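Local coordinates for natterin-like protein (Lethenteron camtschaticum, PDB 6IUL) that probably acts as a pore-forming cytotoxin of lamprey immunity, joining a jacalin-like lectin domain to an aerolysin-type pore-forming module, at residues K193-S198 against S243-E248. Numbering follows the deposited sequence.
Sequences KIIKKS and SEEKTE
Lys193 and Glu245 are diagonal neighbours on one face of the sheet, and their charged ends meet in a long salt bridge, NZ of Lys193 lying 3.7 Å from OE2 of Glu245. CG of Lys193 is anti to the backbone N (chi1 173°) and the chain beyond it is fully extended, which carries the ammonium across to the carboxylate. A water accepts from this NZ at 3.0 Å; it lies only 2.4 Å from OE1 of Glu245, too short for a water-mediated link to be trusted. The ammonium is also hydrogen-bonded to the carbonyl O of Phe210 of the second subunit, while Thr247 OG1 bonds Ser211 OG of that subunit. Alongside Glu245, Ile195 points the same way and sets its CD1 3.9 Å from OE1.

Under these side chains, the hydrogen-bonded pairs Ile194–Lys246 and Lys196–Glu244 join the strands by two backbone bonds each; the straightest runs from Ile194 N to Lys246 O, 2.8 Å. This antiparallel pairing of strands 184-200 and 241-256 belongs to the elongated beta module of the aerolysin/epsilon-toxin family.

On the other face, CD of Lys196 runs beside Glu244 OE1 at 3.5 Å, though its ammonium stops short of a salt bridge. Lys246, bent along its length, makes a salt bridge within its own strand: NZ lies 3.1 Å from OE2 of Glu248, on the syn side but 26° out of the carboxylate plane. That same OE2 lies 3.6 Å from CD1 of Ile194, whose CG1 packs against CB of Lys246. Further out, strand 290-313 flanks 184-200, with Tyr304 against Ile194, Thr303 against Lys196 and Met307 against Glu248.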
loop_
_atom_site.group_PDB
_atom_site.type_symbol
_atom_site.label_atom_id
_atom_site.label_comp_id
_atom_site.label_asym_id
_atom_site.label_seq_id
_atom_site.Cartn_x
_atom_site.Cartn_y
_atom_site.Cartn_z
ATOM N N LYS A 193 -9.495 -0.127 16.064
ATOM C CA LYS A 193 -8.749 -0.073 14.817
ATOM C C LYS A 193 -9.102 -1.261 13.929
ATOM O O LYS A 193 -9.057 -2.413 14.404
ATOM C CB LYS A 193 -7.243 -0.129 15.114
ATOM C CG LYS A 193 -6.425 -0.257 13.841
ATOM C CD LYS A 193 -4.943 -0.358 14.108
ATOM C CE LYS A 193 -4.149 -0.389 12.800
ATOM N NZ LYS A 193 -2.706 -0.361 13.075
ATOM N N ILE A 194 -9.455 -0.990 12.668
ATOM C CA ILE A 194 -9.656 -2.054 11.682
ATOM C C ILE A 194 -8.851 -1.765 10.426
ATOM O O ILE A 194 -8.553 -0.609 10.109
ATOM C CB ILE A 194 -11.140 -2.244 11.275
ATOM C CG1 ILE A 194 -11.708 -0.991 10.655
ATOM C CG2 ILE A 194 -11.981 -2.646 12.482
ATOM C CD1 ILE A 194 -13.075 -1.136 10.038
ATOM N N ILE A 195 -8.517 -2.821 9.706
ATOM C CA ILE A 195 -7.826 -2.704 8.402
ATOM C C ILE A 195 -8.647 -3.431 7.321
ATOM O O ILE A 195 -8.635 -4.665 7.257
ATOM C CB ILE A 195 -6.422 -3.322 8.480
ATOM C CG1 ILE A 195 -5.669 -2.731 9.687
ATOM C CG2 ILE A 195 -5.648 -3.120 7.163
ATOM C CD1 ILE A 195 -4.205 -3.094 9.802
ATOM N N LYS A 196 -9.365 -2.677 6.495
ATOM C CA LYS A 196 -10.083 -3.237 5.334
ATOM C C LYS A 196 -9.096 -3.548 4.200
ATOM O O LYS A 196 -8.099 -2.853 4.052
ATOM C CB LYS A 196 -11.145 -2.275 4.837
ATOM C CG LYS A 196 -12.337 -2.086 5.768
ATOM C CD LYS A 196 -13.299 -1.008 5.220
ATOM C CE LYS A 196 -14.707 -1.193 5.739
ATOM N NZ LYS A 196 -15.642 -0.050 5.493
ATOM N N LYS A 197 -9.349 -4.604 3.432
ATOM C CA LYS A 197 -8.454 -4.991 2.340
ATOM C C LYS A 197 -9.211 -5.311 1.073
ATOM O O LYS A 197 -10.304 -5.885 1.135
ATOM C CB LYS A 197 -7.590 -6.178 2.748
ATOM C CG LYS A 197 -6.562 -5.848 3.811
ATOM C CD LYS A 197 -5.463 -6.900 3.961
ATOM C CE LYS A 197 -4.238 -6.220 4.588
ATOM N NZ LYS A 197 -3.090 -7.116 4.855
ATOM N N SER A 198 -8.596 -4.985 -0.062
ATOM C CA SER A 198 -9.126 -5.266 -1.395
ATOM C C SER A 198 -8.010 -5.762 -2.332
ATOM O O SER A 198 -6.892 -5.211 -2.351
ATOM C CB SER A 198 -9.728 -4.006 -1.984
ATOM O OG SER A 198 -11.008 -3.731 -1.460
ATOM N N SER A 243 -5.254 -1.372 0.868
ATOM C CA SER A 243 -5.740 -1.543 2.229
ATOM C C SER A 243 -6.130 -0.185 2.779
ATOM O O SER A 243 -5.595 0.835 2.353
ATOM C CB SER A 243 -4.697 -2.224 3.088
ATOM O OG SER A 243 -3.900 -1.238 3.669
ATOM N N GLU A 244 -7.141 -0.158 3.650
ATOM C CA GLU A 244 -7.607 1.079 4.246
ATOM C C GLU A 244 -7.616 0.897 5.778
ATOM O O GLU A 244 -8.269 -0.013 6.294
ATOM C CB GLU A 244 -8.997 1.423 3.719
ATOM C CG GLU A 244 -9.591 2.722 4.269
ATOM C CD GLU A 244 -11.137 2.839 4.135
ATOM O OE1 GLU A 244 -11.834 1.866 3.774
ATOM O OE2 GLU A 244 -11.680 3.925 4.434
ATOM N N GLU A 245 -6.902 1.762 6.494
ATOM C CA GLU A 245 -6.909 1.740 7.956
ATOM C C GLU A 245 -7.957 2.703 8.505
ATOM O O GLU A 245 -8.116 3.823 8.028
ATOM C CB GLU A 245 -5.544 2.144 8.489
ATOM C CG GLU A 245 -4.382 1.412 7.824
ATOM C CD GLU A 245 -3.340 1.017 8.796
ATOM O OE1 GLU A 245 -2.555 0.136 8.425
ATOM O OE2 GLU A 245 -3.339 1.561 9.941
ATOM N N LYS A 246 -8.671 2.283 9.526
ATOM C CA LYS A 246 -9.782 3.074 10.018
ATOM C C LYS A 246 -9.955 2.809 11.524
ATOM O O LYS A 246 -9.537 1.784 12.035
ATOM C CB LYS A 246 -10.986 2.614 9.186
ATOM C CG LYS A 246 -12.350 3.249 9.410
ATOM C CD LYS A 246 -13.142 3.294 8.073
ATOM C CE LYS A 246 -14.641 2.971 8.138
ATOM N NZ LYS A 246 -15.422 3.825 9.066
ATOM N N THR A 247 -10.532 3.749 12.240
ATOM C CA THR A 247 -10.968 3.509 13.598
ATOM C C THR A 247 -12.500 3.583 13.640
ATOM O O THR A 247 -13.096 4.647 13.444
ATOM C CB THR A 247 -10.356 4.514 14.590
ATOM O OG1 THR A 247 -8.924 4.417 14.537
ATOM C CG2 THR A 247 -10.807 4.213 15.982
ATOM N N GLU A 248 -13.125 2.449 13.916
ATOM C CA GLU A 248 -14.581 2.369 14.120
ATOM C C GLU A 248 -14.921 2.785 15.574
ATOM O O GLU A 248 -14.147 2.525 16.509
ATOM C CB GLU A 248 -15.066 0.954 13.804
ATOM C CG GLU A 248 -16.408 0.914 13.093
ATOM C CD GLU A 248 -16.420 1.541 11.702
ATOM O OE1 GLU A 248 -17.417 2.194 11.382
ATOM O OE2 GLU A 248 -15.454 1.380 10.943
HETATM O O HOH W 1 -1.494 -0.808 10.404
#